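Local coordinates for chitin-binding domain 3 protein (Micromonospora aurantiaca ATCC 27029, PDB 5OPF) that is a copper-dependent lytic polysaccharide monooxygenase that probably cleaves glycosidic bonds of crystalline polysaccharides such as cellulose or chitin by oxidation, at residues Y116-K119 and Q120-A124; P164-T167 and G168-V172. All blocks are in the same frame, centred on the assembly; numbering follows the deposited sequence.

Interaction 1 (116-119 with 120-124) is a surface turn leaving strand 110-118; interaction 2 (164-167 with 168-172), partly buried, is the loop that feeds strand 169-178. These strands are antiparallel neighbours in one sheet, so the end of one lies beside the start of the other, with the centres of the two contacts about 6 Å apart. Within interaction 1 a backbone turn bond and a methyl-on-ring contact do the work, whereas interaction 2 relies on an aliphatic-on-imidazole contact and a bridging water. Polar side chains join them: T118 OG1 lies 2.7 Å from H170 ND1, probably hydrogen-bonded, and Q120 OE1 accepts from both H170 NE2 and T167 N.

Interaction 1: residues Y116-K119 and Q120-A124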
loop_
_atom_site.group_PDB
_atom_site.type_symbol
_atom_site.label_atom_id
_atom_site.label_comp_id
_atom_site.label_asym_id
_atom_site.label_seq_id
_atom_site.Cartn_x
_atom_site.Cartn_y
_atom_site.Cartn_z
ATOM N N TYR A 116 2.153 -3.579 -8.808
ATOM C CA TYR A 116 2.703 -4.925 -8.830
ATOM C C TYR A 116 1.771 -5.853 -8.051
ATOM O O TYR A 116 1.109 -5.434 -7.096
ATOM C CB TYR A 116 4.078 -4.962 -8.131
ATOM C CG TYR A 116 5.139 -4.117 -8.791
ATOM C CD1 TYR A 116 5.274 -2.768 -8.501
ATOM C CD2 TYR A 116 6.006 -4.670 -9.713
ATOM C CE1 TYR A 116 6.229 -2.000 -9.121
ATOM C CE2 TYR A 116 6.971 -3.900 -10.340
ATOM C CZ TYR A 116 7.069 -2.563 -10.040
ATOM O OH TYR A 116 8.024 -1.773 -10.660
ATOM N N VAL A 117 1.746 -7.135 -8.426
ATOM C CA VAL A 117 1.036 -8.154 -7.663
ATOM C C VAL A 117 1.953 -9.354 -7.489
ATOM O O VAL A 117 2.683 -9.744 -8.408
ATOM C CB VAL A 117 -0.299 -8.561 -8.327
ATOM C CG1 VAL A 117 -0.954 -9.747 -7.619
ATOM C CG2 VAL A 117 -1.260 -7.379 -8.352
ATOM N N THR A 118 1.868 -9.977 -6.317
ATOM C CA THR A 118 2.635 -11.176 -6.036
ATOM C C THR A 118 2.275 -12.304 -6.999
ATOM O O THR A 118 1.153 -12.403 -7.514
ATOM C CB THR A 118 2.454 -11.605 -4.572
ATOM O OG1 THR A 118 1.069 -11.608 -4.216
ATOM C CG2 THR A 118 3.185 -10.647 -3.661
ATOM N N LYS A 119 3.270 -13.140 -7.249
ATOM C CA LYS A 119 3.139 -14.289 -8.123
ATOM C C LYS A 119 2.491 -15.460 -7.391
ATOM O O LYS A 119 2.689 -15.660 -6.188
ATOM C CB LYS A 119 4.531 -14.698 -8.611
ATOM C CG LYS A 119 5.228 -13.624 -9.429
ATOM C CD LYS A 119 6.750 -13.795 -9.461
ATOM C CE LYS A 119 7.414 -12.628 -10.171
ATOM N NZ LYS A 119 8.892 -12.809 -10.279
ATOM N N GLN A 120 1.712 -16.251 -8.130
ATOM C CA GLN A 120 1.139 -17.455 -7.546
ATOM C C GLN A 120 2.251 -18.317 -6.966
ATOM O O GLN A 120 3.282 -18.549 -7.608
ATOM C CB GLN A 120 0.327 -18.231 -8.581
ATOM C CG GLN A 120 -0.581 -19.295 -7.968
ATOM C CD GLN A 120 -1.754 -18.718 -7.192
ATOM O OE1 GLN A 120 -2.092 -17.545 -7.335
ATOM N NE2 GLN A 120 -2.379 -19.549 -6.361
ATOM N N GLY A 121 2.038 -18.785 -5.739
ATOM C CA GLY A 121 3.039 -19.494 -4.972
ATOM C C GLY A 121 3.569 -18.703 -3.790
ATOM O O GLY A 121 4.038 -19.307 -2.818
ATOM N N TYR A 122 3.525 -17.370 -3.857
ATOM C CA TYR A 122 3.917 -16.551 -2.715
ATOM C C TYR A 122 2.920 -16.763 -1.585
ATOM O O TYR A 122 1.706 -16.723 -1.810
ATOM C CB TYR A 122 3.954 -15.061 -3.099
ATOM C CG TYR A 122 4.176 -14.164 -1.897
ATOM C CD1 TYR A 122 5.390 -14.177 -1.229
ATOM C CD2 TYR A 122 3.172 -13.337 -1.413
ATOM C CE1 TYR A 122 5.597 -13.393 -0.096
ATOM C CE2 TYR A 122 3.368 -12.557 -0.287
ATOM C CZ TYR A 122 4.580 -12.586 0.368
ATOM O OH TYR A 122 4.750 -11.816 1.493
ATOM N N ASN A 123 3.426 -16.963 -0.367
ATOM C CA ASN A 123 2.597 -17.152 0.824
ATOM C C ASN A 123 2.768 -15.974 1.787
ATOM O O ASN A 123 3.721 -15.933 2.574
ATOM C CB ASN A 123 2.938 -18.464 1.516
ATOM C CG ASN A 123 1.956 -18.797 2.622
ATOM O OD1 ASN A 123 1.184 -17.946 3.056
ATOM N ND2 ASN A 123 1.981 -20.039 3.081
ATOM N N ALA A 124 1.826 -15.029 1.748
ATOM C CA ALA A 124 1.904 -13.845 2.597
ATOM C C ALA A 124 1.808 -14.170 4.077
ATOM O O ALA A 124 2.180 -13.330 4.911
ATOM C CB ALA A 124 0.777 -12.883 2.231
#
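A chi1 of 48° sets OG1 of T118 between the backbone N and the carbonyl carbon and leaves the methyl CG2 anti to that carbon, while Y122 swings CG anti to its backbone N (chi1 172°), and the two side chains meet at an angle across the turn. CG2 of T118 comes within 3.5 Å of CD2 of Y122, approaching the ring obliquely, and CB of T118 follows at 3.7 Å from the same CD2. Besides its histidine partner, H170, OG1 of T118 hydrogen-bonds to the backbone N of V171. Threonine suits this buried place because it offers a methyl to the tyrosine and a hydroxyl to the neighbouring strand.

The chain from K119 to Y122 forms a type II beta turn just past the end of strand 110-118. Its closing bond runs from Y122 N to K119 O, 3.0 Å long and nearly straight at 167°. G121 occupies the third position with a positive phi, where a beta carbon would jam against the preceding carbonyl oxygen. Tyrosine suits its place because the flat ring covers the T118 methyl while OH makes a weak hydrogen bond to S127 O. The Y122 ring carries A124 N over one face, 3.5 Å above its plane and displaced toward the rim, and L129 also packs on this side chain. K119 and Q120 have long polar side chains suited to an exposed bend: the extended lysine chain carries NZ to S132 O, and Q120 bends at chi2, folding its amide back to H170.

Interaction 2: residues P164-T167 and G168-V172; sequences PGRT and GRHVV
The loop between strands 154-162 and 169-178 turns into the second of these strands here, and R166 and H170 mark the join. CG of R166 sits over one face of the imidazole in a CH-pi contact, 3.7 Å from the centroid of the H170 ring and 17° off its normal. The side chains cross at about a right angle. A bend at chi2 (62°) turns the rest of the R166 chain aside, leaving the guanidinium steeply inclined to the imidazole.

Arginine suits this buried place because its aliphatic part covers the ring while its many N-H groups serve backbone carbonyls: NH1 of R166 donates to P164 O at 3.0 Å, with that oxygen near the guanidinium plane. NE and NH2 reach T118 O and V117 O, and NH2 also forms a salt bridge with E135. Both ring nitrogens of H170 are engaged by T118 and Q120, which fixes the rotation of the ring. At the ring edge lies T167 O, which accepts a hydrogen bond from a water 2.8 Å away; that water also donates to R169 O. At the positive phi of G168 (74°) a beta carbon would clash with T167 O, so glycine suits the entry to strand 169-178, in a loop that passes from one sheet to the other of the immunoglobulin-like beta-sandwich core of lytic polysaccharide monooxygenases.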
loop_
_atom_site.group_PDB
_atom_site.type_symbol
_atom_site.label_atom_id
_atom_site.label_comp_id
_atom_site.label_asym_id
_atom_site.label_seq_id
_atom_site.Cartn_x
_atom_site.Cartn_y
_atom_site.Cartn_z
ATOM N N PRO A 164 -2.982 -12.193 -14.248
ATOM C CA PRO A 164 -3.505 -13.489 -14.675
ATOM C C PRO A 164 -3.011 -14.617 -13.792
ATOM O O PRO A 164 -1.880 -14.612 -13.293
ATOM C CB PRO A 164 -2.951 -13.649 -16.097
ATOM C CG PRO A 164 -2.509 -12.310 -16.513
ATOM C CD PRO A 164 -2.132 -11.580 -15.282
ATOM N N GLY A 165 -3.880 -15.607 -13.623
ATOM C CA GLY A 165 -3.524 -16.836 -12.961
ATOM C C GLY A 165 -3.560 -16.804 -11.451
ATOM O O GLY A 165 -3.425 -17.865 -10.833
ATOM N N ARG A 166 -3.755 -15.653 -10.826
ATOM C CA ARG A 166 -3.777 -15.581 -9.373
ATOM C C ARG A 166 -5.089 -16.109 -8.815
ATOM O O ARG A 166 -6.173 -15.790 -9.319
ATOM C CB ARG A 166 -3.617 -14.134 -8.915
ATOM C CG ARG A 166 -2.184 -13.627 -8.794
ATOM C CD ARG A 166 -1.445 -13.636 -10.105
ATOM N NE ARG A 166 -0.200 -12.900 -9.964
ATOM C CZ ARG A 166 0.549 -12.484 -10.973
ATOM N NH1 ARG A 166 0.197 -12.751 -12.218
ATOM N NH2 ARG A 166 1.652 -11.793 -10.721
ATOM N N THR A 167 -4.972 -16.878 -7.735
ATOM C CA THR A 167 -6.098 -17.301 -6.914
ATOM C C THR A 167 -5.695 -17.150 -5.457
ATOM O O THR A 167 -4.517 -17.277 -5.101
ATOM C CB THR A 167 -6.536 -18.758 -7.191
ATOM O OG1 THR A 167 -5.455 -19.650 -6.890
ATOM C CG2 THR A 167 -6.977 -18.914 -8.640
ATOM N N GLY A 168 -6.678 -16.853 -4.613
ATOM C CA GLY A 168 -6.421 -16.764 -3.189
ATOM C C GLY A 168 -5.666 -15.501 -2.777
ATOM O O GLY A 168 -5.611 -14.488 -3.487
ATOM N N ARG A 169 -5.084 -15.590 -1.579
ATOM C CA ARG A 169 -4.449 -14.454 -0.919
ATOM C C ARG A 169 -3.186 -14.006 -1.644
ATOM O O ARG A 169 -2.307 -14.820 -1.960
ATOM C CB ARG A 169 -4.082 -14.854 0.508
ATOM C CG ARG A 169 -3.257 -13.832 1.269
ATOM C CD ARG A 169 -2.911 -14.288 2.668
ATOM N NE ARG A 169 -4.005 -14.219 3.630
ATOM C CZ ARG A 169 -4.300 -13.126 4.337
ATOM N NH1 ARG A 169 -3.612 -12.012 4.157
ATOM N NH2 ARG A 169 -5.266 -13.149 5.241
ATOM N N HIS A 170 -3.080 -12.689 -1.839
ATOM C CA HIS A 170 -1.967 -12.043 -2.530
ATOM C C HIS A 170 -1.718 -10.666 -1.919
ATOM O O HIS A 170 -2.469 -10.203 -1.059
ATOM C CB HIS A 170 -2.246 -11.988 -4.040
ATOM C CG HIS A 170 -1.908 -13.265 -4.713
ATOM N ND1 HIS A 170 -0.597 -13.619 -4.936
ATOM C CD2 HIS A 170 -2.678 -14.293 -5.141
ATOM C CE1 HIS A 170 -0.578 -14.815 -5.496
ATOM N NE2 HIS A 170 -1.823 -15.250 -5.624
ATOM N N VAL A 171 -0.642 -10.024 -2.375
ATOM C CA VAL A 171 -0.332 -8.650 -2.003
ATOM C C VAL A 171 -0.155 -7.829 -3.275
ATOM O O VAL A 171 0.539 -8.251 -4.211
ATOM C CB VAL A 171 0.928 -8.568 -1.117
ATOM C CG1 VAL A 171 1.198 -7.131 -0.688
ATOM C CG2 VAL A 171 0.782 -9.453 0.125
ATOM N N VAL A 172 -0.798 -6.665 -3.304
ATOM C CA VAL A 172 -0.577 -5.630 -4.305
ATOM C C VAL A 172 0.441 -4.653 -3.728
ATOM O O VAL A 172 0.359 -4.260 -2.559
ATOM C CB VAL A 172 -1.897 -4.902 -4.632
ATOM C CG1 VAL A 172 -1.697 -3.910 -5.772
ATOM C CG2 VAL A 172 -3.012 -5.891 -4.966
HETATM O O HOH W 1 -2.564 -17.365 -3.095
#